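Bartonella effector protein (Bep) substrate of VirB T4SS (PDB 4M16) probably transfers AMP from ATP onto tyrosine or threonine side chains of target proteins through its Fic domain, the N-terminal part captured here. Local coordinates at residues 111-116 with 150-155. Residues are numbered along the deposited sequence; the frame is centred on the assembly and turned at random.
Sequences DKIQEN and NYIHPF
Y151 and N116 begin the contact between two helices of the Fic core: helix 110-126 lies against the end of helix 135-152, just where a divergent Fic motif, HPFRAGNEA, begins at H153. The amide of N116 approaches the Y151 ring obliquely near CE2, the two planes 49° apart. I152 makes the largest share of this segment's contact. Its CD1 sits 3.6 Å from N116 CB, while its other branch, CG2, reaches toward I113 and stops 4.2 Å from I113 CG2. At H153 the chain leaves the helix with a positive phi of 47°; CB points away from helix 110-126, and the imidazole turns back to the last turn of its own helix. H153 ND1 donates to N150 O at 2.8 Å, in the carbonyl plane and on a lone pair, though the bond is bent to 133° and N150 O is tilted out of the ring plane. NE2 is hydrogen-bonded to OE2 of E160, at the start of helix 159-174. The turn brings P154 level with I113, and the two side chains cross at about a right angle. With CG2 of I113 anti to its backbone N, that methyl meets the proline ring, 3.9 Å from P154 CB.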
ATOM      1  N   ASP A 111     -11.746   9.298  -9.337  1.00 22.16           N
ATOM      2  CA  ASP A 111     -11.615  10.584 -10.030  1.00 24.35           C
ATOM      3  C   ASP A 111     -10.440  11.463  -9.583  1.00 23.74           C
ATOM      4  O   ASP A 111     -10.121  12.435 -10.257  1.00 24.77           O
ATOM      5  CB  ASP A 111     -12.913  11.403  -9.858  1.00 27.14           C
ATOM      6  CG  ASP A 111     -14.063  10.824 -10.633  1.00 30.17           C
ATOM      7  OD1 ASP A 111     -13.853   9.812 -11.381  1.00 33.92           O
ATOM      8  OD2 ASP A 111     -15.179  11.390 -10.520  1.00 34.11           O
ATOM      9  N   LYS A 112      -9.871  11.170  -8.427  1.00 22.08           N
ATOM     10  CA  LYS A 112      -8.797  11.967  -7.808  1.00 22.07           C
ATOM     11  C   LYS A 112      -7.498  11.171  -7.747  1.00 20.42           C
ATOM     12  O   LYS A 112      -6.457  11.742  -7.403  1.00 19.37           O
ATOM     13  CB  LYS A 112      -9.166  12.321  -6.364  1.00 22.81           C
ATOM     14  CG  LYS A 112     -10.368  13.278  -6.215  1.00 26.38           C
ATOM     15  CD  LYS A 112     -10.159  14.505  -7.057  1.00 30.43           C
ATOM     16  CE  LYS A 112     -10.892  15.731  -6.549  1.00 34.75           C
ATOM     17  NZ  LYS A 112     -10.555  16.904  -7.408  1.00 37.53           N
ATOM     18  N   ILE A 113      -7.519   9.884  -8.082  1.00 19.09           N
ATOM     19  CA  ILE A 113      -6.303   9.067  -7.854  1.00 18.79           C
ATOM     20  C   ILE A 113      -5.114   9.607  -8.673  1.00 18.79           C
ATOM     21  O   ILE A 113      -4.021   9.741  -8.143  1.00 17.44           O
ATOM     22  CB  ILE A 113      -6.552   7.567  -8.112  1.00 18.47           C
ATOM     23  CG1 ILE A 113      -7.461   7.009  -6.997  1.00 18.32           C
ATOM     24  CG2 ILE A 113      -5.248   6.768  -8.145  1.00 18.13           C
ATOM     25  CD1 ILE A 113      -7.903   5.577  -7.219  1.00 18.57           C
ATOM     26  N   GLN A 114      -5.324   9.957  -9.958  1.00 19.53           N
ATOM     27  CA  GLN A 114      -4.203  10.419 -10.767  1.00 21.11           C
ATOM     28  C   GLN A 114      -3.602  11.701 -10.207  1.00 21.59           C
ATOM     29  O   GLN A 114      -2.368  11.845 -10.082  1.00 21.70           O
ATOM     30  CB  GLN A 114      -4.613  10.644 -12.245  1.00 23.09           C
ATOM     31  CG  GLN A 114      -4.871   9.346 -13.006  1.00 24.26           C
ATOM     32  CD  GLN A 114      -3.646   8.448 -13.163  1.00 25.05           C
ATOM     33  OE1 GLN A 114      -2.509   8.913 -13.326  1.00 25.40           O
ATOM     34  NE2 GLN A 114      -3.874   7.162 -13.087  1.00 24.81           N
ATOM     35  N   GLU A 115      -4.468  12.646  -9.877  1.00 22.35           N
ATOM     36  CA  GLU A 115      -4.025  13.893  -9.285  1.00 23.86           C
ATOM     37  C   GLU A 115      -3.269  13.672  -7.941  1.00 20.64           C
ATOM     38  O   GLU A 115      -2.245  14.334  -7.648  1.00 19.46           O
ATOM     39  CB  GLU A 115      -5.276  14.746  -9.074  1.00 26.98           C
ATOM     40  CG  GLU A 115      -5.093  15.918  -8.162  1.00 31.20           C
ATOM     41  CD  GLU A 115      -6.218  16.947  -8.297  1.00 36.04           C
ATOM     42  OE1 GLU A 115      -7.417  16.555  -8.264  1.00 36.21           O
ATOM     43  OE2 GLU A 115      -5.866  18.149  -8.421  1.00 38.33           O
ATOM     44  N   ASN A 116      -3.817  12.802  -7.112  1.00 18.92           N
ATOM     45  CA  ASN A 116      -3.257  12.528  -5.809  1.00 18.07           C
ATOM     46  C   ASN A 116      -1.900  11.834  -5.904  1.00 17.35           C
ATOM     47  O   ASN A 116      -0.959  12.164  -5.161  1.00 17.00           O
ATOM     48  CB  ASN A 116      -4.230  11.729  -4.926  1.00 17.71           C
ATOM     49  CG  ASN A 116      -5.470  12.531  -4.471  1.00 18.30           C
ATOM     50  OD1 ASN A 116      -5.527  13.782  -4.511  1.00 19.91           O
ATOM     51  ND2 ASN A 116      -6.449  11.821  -4.009  1.00 17.90           N
ATOM     52  N   ASN A 150      -1.723   5.680   1.979  1.00 14.79           N
ATOM     53  CA  ASN A 150      -2.733   4.797   2.556  1.00 15.21           C
ATOM     54  C   ASN A 150      -4.140   5.310   2.156  1.00 14.88           C
ATOM     55  O   ASN A 150      -4.990   4.538   1.750  1.00 14.08           O
ATOM     56  CB  ASN A 150      -2.601   4.679   4.073  1.00 15.94           C
ATOM     57  CG  ASN A 150      -3.603   3.713   4.661  1.00 17.51           C
ATOM     58  OD1 ASN A 150      -3.566   2.495   4.351  1.00 17.64           O
ATOM     59  ND2 ASN A 150      -4.526   4.229   5.462  1.00 18.00           N
ATOM     60  N   TYR A 151      -4.372   6.601   2.327  1.00 14.97           N
ATOM     61  CA  TYR A 151      -5.672   7.192   1.955  1.00 15.49           C
ATOM     62  C   TYR A 151      -5.993   7.031   0.486  1.00 14.77           C
ATOM     63  O   TYR A 151      -7.140   6.708   0.127  1.00 14.54           O
ATOM     64  CB  TYR A 151      -5.699   8.680   2.289  1.00 16.10           C
ATOM     65  CG  TYR A 151      -6.753   9.456   1.555  1.00 16.97           C
ATOM     66  CD1 TYR A 151      -8.082   9.407   1.924  1.00 17.77           C
ATOM     67  CD2 TYR A 151      -6.401  10.251   0.448  1.00 17.11           C
ATOM     68  CE1 TYR A 151      -9.043  10.117   1.177  1.00 18.13           C
ATOM     69  CE2 TYR A 151      -7.343  10.961  -0.265  1.00 17.58           C
ATOM     70  CZ  TYR A 151      -8.647  10.904   0.092  1.00 17.99           C
ATOM     71  OH  TYR A 151      -9.567  11.641  -0.672  1.00 19.13           O
ATOM     72  N   ILE A 152      -4.974   7.178  -0.371  1.00 14.55           N
ATOM     73  CA  ILE A 152      -5.167   7.035  -1.813  1.00 14.51           C
ATOM     74  C   ILE A 152      -5.640   5.621  -2.227  1.00 14.53           C
ATOM     75  O   ILE A 152      -6.647   5.508  -2.951  1.00 14.41           O
ATOM     76  CB  ILE A 152      -3.912   7.413  -2.659  1.00 14.57           C
ATOM     77  CG1 ILE A 152      -3.545   8.864  -2.452  1.00 15.10           C
ATOM     78  CG2 ILE A 152      -4.263   7.236  -4.134  1.00 14.59           C
ATOM     79  CD1 ILE A 152      -2.264   9.306  -3.163  1.00 15.11           C
ATOM     80  N   HIS A 153      -4.959   4.580  -1.714  1.00 14.70           N
ATOM     81  CA  HIS A 153      -5.307   3.195  -1.946  1.00 14.85           C
ATOM     82  C   HIS A 153      -5.554   3.005  -3.433  1.00 14.49           C
ATOM     83  O   HIS A 153      -6.653   2.634  -3.841  1.00 14.52           O
ATOM     84  CB  HIS A 153      -6.535   2.752  -1.127  1.00 16.79           C
ATOM     85  CG  HIS A 153      -6.231   1.693  -0.106  1.00 19.24           C
ATOM     86  ND1 HIS A 153      -5.270   1.869   0.870  1.00 23.28           N
ATOM     87  CD2 HIS A 153      -6.768   0.478   0.105  1.00 21.52           C
ATOM     88  CE1 HIS A 153      -5.249   0.807   1.651  1.00 24.57           C
ATOM     89  NE2 HIS A 153      -6.123  -0.065   1.177  1.00 23.52           N
ATOM     90  N   PRO A 154      -4.525   3.268  -4.251  1.00 14.04           N
ATOM     91  CA  PRO A 154      -4.697   3.359  -5.675  1.00 14.67           C
ATOM     92  C   PRO A 154      -4.971   2.042  -6.443  1.00 14.79           C
ATOM     93  O   PRO A 154      -5.309   2.133  -7.598  1.00 15.65           O
ATOM     94  CB  PRO A 154      -3.357   3.935  -6.146  1.00 14.74           C
ATOM     95  CG  PRO A 154      -2.358   3.459  -5.150  1.00 14.18           C
ATOM     96  CD  PRO A 154      -3.125   3.525  -3.852  1.00 14.15           C
ATOM     97  N   PHE A 155      -4.724   0.879  -5.852  1.00 15.57           N
ATOM     98  CA  PHE A 155      -4.989  -0.438  -6.504  1.00 15.77           C
ATOM     99  C   PHE A 155      -6.304  -1.095  -6.075  1.00 15.95           C
ATOM    100  O   PHE A 155      -6.811  -0.824  -4.987  1.00 16.38           O
ATOM    101  CB  PHE A 155      -3.802  -1.401  -6.239  1.00 15.75           C
ATOM    102  CG  PHE A 155      -2.480  -0.819  -6.602  1.00 15.69           C
ATOM    103  CD1 PHE A 155      -2.089  -0.709  -7.916  1.00 16.12           C
ATOM    104  CD2 PHE A 155      -1.620  -0.321  -5.608  1.00 15.23           C
ATOM    105  CE1 PHE A 155      -0.866  -0.091  -8.249  1.00 16.13           C
ATOM    106  CE2 PHE A 155      -0.432   0.291  -5.935  1.00 15.12           C
ATOM    107  CZ  PHE A 155      -0.015   0.365  -7.258  1.00 15.73           C
TER